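Local atomic coordinates of second substrate binding domain of putative amino acid ABC transporter (Streptococcus pneumoniae, PDB entry 4OEN), a protein that probably captures an extracellular amino acid and delivers it to the membrane part of an ABC transporter. Residues F80-T91 against T180-K191. Numbering follows the deposited sequence.
Sequences FDFSESYYTANT and TPIGETAFAVKK
Ser85 and Thr88 grip Glu184 midway along the antiparallel pair of crossover segments that forms the hinge between the two lobes of this type II periplasmic-binding-protein fold. Both hydroxyls donate to the same carboxylate oxygen: Thr88 OG1 reaches the syn lone pair of Glu184 OE1 at 2.9 Å, while Ser85 OG arrives on its anti side, 2.8 Å from Glu184 OE1. A bend in the glutamate chain (chi2 -65°) folds the carboxylate back alongside Thr88, and the paired donors probably favour its ionised form. Ser85 OG also accepts from the backbone N of Tyr87, closing an ST turn in the irregular link between strands 80-82 and 87-91.

On the opposite face of the sheet from Thr88 and Glu184, Thr185 OG1 donates to Tyr87 O over 2.8 Å, from above the carbonyl plane, and Thr185 O receives Tyr86 N almost along the C=O axis. This carbonyl lies over one face of the Tyr86 ring, whose OH shares a water with Ala186 O. Toward the lobe that contains helix 51-60, Ser83 replaces a backbone acceptor: its OG, set between backbone N and carbonyl carbon (chi1 73°), donates to Glu84 O and accepts from the backbone N of Phe187, a residue whose ring stacks on Phe201 of helix 195-210. Beyond it, the CB of Ala188 packs 3.7 Å from Phe80 CD1 and 3.8 Å from Phe82 CD1. Toward the other lobe, Asn90 turns its amide nitrogen to Glu160, and a classic beta bulge shifts the register: Ala89 O accepts from Ile182 N at 2.8 Å and from Gly183 N at 3.3 Å.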
loop_
_atom_site.group_PDB
_atom_site.type_symbol
_atom_site.label_atom_id
_atom_site.label_comp_id
_atom_site.label_asym_id
_atom_site.label_seq_id
_atom_site.Cartn_x
_atom_site.Cartn_y
_atom_site.Cartn_z
ATOM N N PHE A 80 0.030 -19.592 -0.702
ATOM C CA PHE A 80 -1.197 -18.797 -0.561
ATOM C C PHE A 80 -2.007 -18.778 -1.850
ATOM O O PHE A 80 -1.443 -18.775 -2.944
ATOM C CB PHE A 80 -0.880 -17.342 -0.195
ATOM C CG PHE A 80 -0.386 -17.141 1.211
ATOM C CD1 PHE A 80 -1.284 -17.011 2.258
ATOM C CD2 PHE A 80 0.974 -17.029 1.474
ATOM C CE1 PHE A 80 -0.844 -16.807 3.561
ATOM C CE2 PHE A 80 1.423 -16.820 2.777
ATOM C CZ PHE A 80 0.502 -16.703 3.821
ATOM N N ASP A 81 -3.326 -18.718 -1.713
ATOM C CA ASP A 81 -4.213 -18.385 -2.822
ATOM C C ASP A 81 -4.693 -16.955 -2.617
ATOM O O ASP A 81 -5.184 -16.607 -1.550
ATOM C CB ASP A 81 -5.411 -19.338 -2.893
ATOM C CG ASP A 81 -5.031 -20.752 -3.327
ATOM O OD1 ASP A 81 -3.997 -20.938 -4.002
ATOM O OD2 ASP A 81 -5.793 -21.685 -2.991
ATOM N N PHE A 82 -4.546 -16.134 -3.647
ATOM C CA PHE A 82 -4.880 -14.727 -3.550
ATOM C C PHE A 82 -6.241 -14.422 -4.141
ATOM O O PHE A 82 -6.682 -15.086 -5.089
ATOM C CB PHE A 82 -3.821 -13.887 -4.260
ATOM C CG PHE A 82 -2.523 -13.764 -3.507
ATOM C CD1 PHE A 82 -2.395 -12.866 -2.455
ATOM C CD2 PHE A 82 -1.407 -14.496 -3.900
ATOM C CE1 PHE A 82 -1.186 -12.725 -1.773
ATOM C CE2 PHE A 82 -0.205 -14.361 -3.228
ATOM C CZ PHE A 82 -0.090 -13.468 -2.167
ATOM N N SER A 83 -6.882 -13.403 -3.589
ATOM C CA SER A 83 -8.036 -12.771 -4.211
ATOM C C SER A 83 -7.628 -11.955 -5.429
ATOM O O SER A 83 -6.447 -11.783 -5.728
ATOM C CB SER A 83 -8.733 -11.837 -3.231
ATOM O OG SER A 83 -7.963 -10.655 -3.038
ATOM N N GLU A 84 -8.619 -11.416 -6.115
ATOM C CA GLU A 84 -8.389 -10.368 -7.095
ATOM C C GLU A 84 -7.703 -9.207 -6.401
ATOM O O GLU A 84 -7.921 -8.986 -5.211
ATOM C CB GLU A 84 -9.711 -9.906 -7.718
ATOM C CG GLU A 84 -10.420 -10.967 -8.520
ATOM C CD GLU A 84 -9.860 -11.098 -9.921
ATOM O OE1 GLU A 84 -9.021 -10.257 -10.305
ATOM O OE2 GLU A 84 -10.264 -12.036 -10.640
ATOM N N SER A 85 -6.885 -8.466 -7.137
ATOM C CA SER A 85 -6.240 -7.288 -6.588
ATOM C C SER A 85 -7.262 -6.235 -6.199
ATOM O O SER A 85 -8.180 -5.948 -6.975
ATOM C CB SER A 85 -5.258 -6.694 -7.600
ATOM O OG SER A 85 -4.637 -5.531 -7.064
ATOM N N TYR A 86 -7.094 -5.631 -5.024
ATOM C CA TYR A 86 -7.934 -4.498 -4.662
ATOM C C TYR A 86 -7.166 -3.185 -4.708
ATOM O O TYR A 86 -7.734 -2.125 -4.456
ATOM C CB TYR A 86 -8.570 -4.684 -3.275
ATOM C CG TYR A 86 -7.627 -4.782 -2.096
ATOM C CD1 TYR A 86 -7.164 -3.644 -1.443
ATOM C CD2 TYR A 86 -7.235 -6.014 -1.610
ATOM C CE1 TYR A 86 -6.302 -3.751 -0.350
ATOM C CE2 TYR A 86 -6.371 -6.125 -0.510
ATOM C CZ TYR A 86 -5.921 -4.985 0.112
ATOM O OH TYR A 86 -5.069 -5.075 1.199
ATOM N N TYR A 87 -5.884 -3.246 -5.049
ATOM C CA TYR A 87 -5.078 -2.030 -5.110
ATOM C C TYR A 87 -3.798 -2.278 -5.876
ATOM O O TYR A 87 -3.030 -3.182 -5.529
ATOM C CB TYR A 87 -4.747 -1.525 -3.701
ATOM C CG TYR A 87 -4.063 -0.180 -3.712
ATOM C CD1 TYR A 87 -4.777 0.976 -4.016
ATOM C CD2 TYR A 87 -2.706 -0.063 -3.429
ATOM C CE1 TYR A 87 -4.156 2.207 -4.034
ATOM C CE2 TYR A 87 -2.077 1.174 -3.439
ATOM C CZ TYR A 87 -2.812 2.301 -3.740
ATOM O OH TYR A 87 -2.214 3.541 -3.767
ATOM N N THR A 88 -3.570 -1.478 -6.913
ATOM C CA THR A 88 -2.315 -1.532 -7.649
ATOM C C THR A 88 -1.332 -0.590 -7.004
ATOM O O THR A 88 -1.571 0.619 -6.959
ATOM C CB THR A 88 -2.487 -1.152 -9.119
ATOM O OG1 THR A 88 -3.401 -2.065 -9.735
ATOM C CG2 THR A 88 -1.131 -1.206 -9.848
ATOM N N ALA A 89 -0.236 -1.160 -6.514
ATOM C CA ALA A 89 0.778 -0.405 -5.794
ATOM C C ALA A 89 1.761 0.200 -6.778
ATOM O O ALA A 89 2.287 -0.495 -7.638
ATOM C CB ALA A 89 1.503 -1.293 -4.805
ATOM N N ASN A 90 1.970 1.503 -6.653
ATOM C CA ASN A 90 2.890 2.224 -7.519
ATOM C C ASN A 90 4.012 2.842 -6.725
ATOM O O ASN A 90 3.867 3.093 -5.533
ATOM C CB ASN A 90 2.184 3.360 -8.272
ATOM C CG ASN A 90 1.051 2.886 -9.155
ATOM O OD1 ASN A 90 1.187 1.933 -9.908
ATOM N ND2 ASN A 90 -0.074 3.580 -9.084
ATOM N N THR A 91 5.132 3.096 -7.408
ATOM C CA THR A 91 6.129 4.044 -6.931
ATOM C C THR A 91 5.819 5.373 -7.627
ATOM O O THR A 91 5.366 5.379 -8.762
ATOM C CB THR A 91 7.575 3.574 -7.237
ATOM O OG1 THR A 91 8.485 4.586 -6.813
ATOM C CG2 THR A 91 7.773 3.335 -8.704
ATOM N N THR A 180 4.380 4.531 -11.312
ATOM C CA THR A 180 4.772 3.342 -12.059
ATOM C C THR A 180 4.447 2.124 -11.210
ATOM O O THR A 180 4.864 2.038 -10.046
ATOM C CB THR A 180 6.277 3.345 -12.410
ATOM O OG1 THR A 180 6.534 4.353 -13.395
ATOM C CG2 THR A 180 6.708 2.010 -12.970
ATOM N N PRO A 181 3.703 1.173 -11.792
ATOM C CA PRO A 181 3.254 -0.013 -11.063
ATOM C C PRO A 181 4.407 -0.870 -10.568
ATOM O O PRO A 181 5.364 -1.124 -11.311
ATOM C CB PRO A 181 2.414 -0.766 -12.103
ATOM C CG PRO A 181 2.943 -0.308 -13.418
ATOM C CD PRO A 181 3.291 1.137 -13.209
ATOM N N ILE A 182 4.317 -1.302 -9.318
ATOM C CA ILE A 182 5.327 -2.194 -8.766
ATOM C C ILE A 182 4.695 -3.504 -8.307
ATOM O O ILE A 182 5.398 -4.484 -8.069
ATOM C CB ILE A 182 6.097 -1.525 -7.608
ATOM C CG1 ILE A 182 5.175 -1.167 -6.450
ATOM C CG2 ILE A 182 6.819 -0.279 -8.110
ATOM C CD1 ILE A 182 5.873 -0.407 -5.334
ATOM N N GLY A 183 3.368 -3.543 -8.215
ATOM C CA GLY A 183 2.719 -4.783 -7.832
ATOM C C GLY A 183 1.243 -4.664 -7.535
ATOM O O GLY A 183 0.660 -3.590 -7.651
ATOM N N GLU A 184 0.647 -5.784 -7.148
ATOM C CA GLU A 184 -0.756 -5.829 -6.790
ATOM C C GLU A 184 -0.905 -6.197 -5.331
ATOM O O GLU A 184 -0.026 -6.829 -4.730
ATOM C CB GLU A 184 -1.509 -6.842 -7.656
ATOM C CG GLU A 184 -1.335 -6.646 -9.154
ATOM C CD GLU A 184 -1.925 -5.339 -9.652
ATOM O OE1 GLU A 184 -2.763 -4.738 -8.942
ATOM O OE2 GLU A 184 -1.554 -4.920 -10.765
ATOM N N THR A 185 -2.038 -5.807 -4.769
ATOM C CA THR A 185 -2.303 -5.992 -3.358
ATOM C C THR A 185 -3.559 -6.836 -3.239
ATOM O O THR A 185 -4.554 -6.541 -3.887
ATOM C CB THR A 185 -2.510 -4.641 -2.648
ATOM O OG1 THR A 185 -1.567 -3.685 -3.149
ATOM C CG2 THR A 185 -2.351 -4.787 -1.150
ATOM N N ALA A 186 -3.525 -7.884 -2.418
ATOM C CA ALA A 186 -4.688 -8.764 -2.345
ATOM C C ALA A 186 -4.861 -9.412 -0.986
ATOM O O ALA A 186 -3.958 -9.413 -0.161
ATOM C CB ALA A 186 -4.600 -9.850 -3.423
ATOM N N PHE A 187 -6.056 -9.959 -0.783
ATOM C CA PHE A 187 -6.402 -10.809 0.353
ATOM C C PHE A 187 -5.916 -12.224 0.053
ATOM O O PHE A 187 -5.815 -12.598 -1.116
ATOM C CB PHE A 187 -7.937 -10.733 0.535
ATOM C CG PHE A 187 -8.513 -11.700 1.524
ATOM C CD1 PHE A 187 -8.505 -11.419 2.886
ATOM C CD2 PHE A 187 -9.125 -12.866 1.084
ATOM C CE1 PHE A 187 -9.068 -12.313 3.808
ATOM C CE2 PHE A 187 -9.689 -13.757 1.991
ATOM C CZ PHE A 187 -9.653 -13.486 3.357
ATOM N N ALA A 188 -5.587 -13.000 1.088
ATOM C CA ALA A 188 -5.063 -14.348 0.842
ATOM C C ALA A 188 -5.589 -15.363 1.829
ATOM O O ALA A 188 -5.881 -15.034 2.978
ATOM C CB ALA A 188 -3.524 -14.350 0.880
ATOM N N VAL A 189 -5.696 -16.601 1.360
ATOM C CA VAL A 189 -5.989 -17.755 2.207
ATOM C C VAL A 189 -4.865 -18.766 2.002
ATOM O O VAL A 189 -4.052 -18.626 1.072
ATOM C CB VAL A 189 -7.354 -18.393 1.871
ATOM C CG1 VAL A 189 -8.476 -17.360 2.048
ATOM C CG2 VAL A 189 -7.358 -18.920 0.456
ATOM N N LYS A 190 -4.786 -19.756 2.879
ATOM C CA LYS A 190 -3.805 -20.815 2.675
ATOM C C LYS A 190 -4.113 -21.541 1.364
ATOM O O LYS A 190 -5.269 -21.830 1.085
ATOM C CB LYS A 190 -3.802 -21.786 3.857
ATOM C CG LYS A 190 -2.748 -22.876 3.738
ATOM C CD LYS A 190 -2.751 -23.781 4.956
ATOM C CE LYS A 190 -1.687 -24.858 4.824
ATOM N NZ LYS A 190 -1.659 -25.716 6.023
ATOM N N LYS A 191 -3.081 -21.808 0.559
ATOM C CA LYS A 191 -3.249 -22.529 -0.704
ATOM C C LYS A 191 -4.094 -23.784 -0.497
ATOM O O LYS A 191 -3.788 -24.624 0.358
ATOM C CB LYS A 191 -1.894 -22.909 -1.310
ATOM C CG LYS A 191 -2.006 -23.596 -2.678
ATOM C CD LYS A 191 -0.636 -23.793 -3.350
ATOM C CE LYS A 191 0.007 -25.121 -2.967
ATOM N NZ LYS A 191 1.398 -25.263 -3.512
HETATM O O HOH W 1 -3.721 -7.504 1.804
#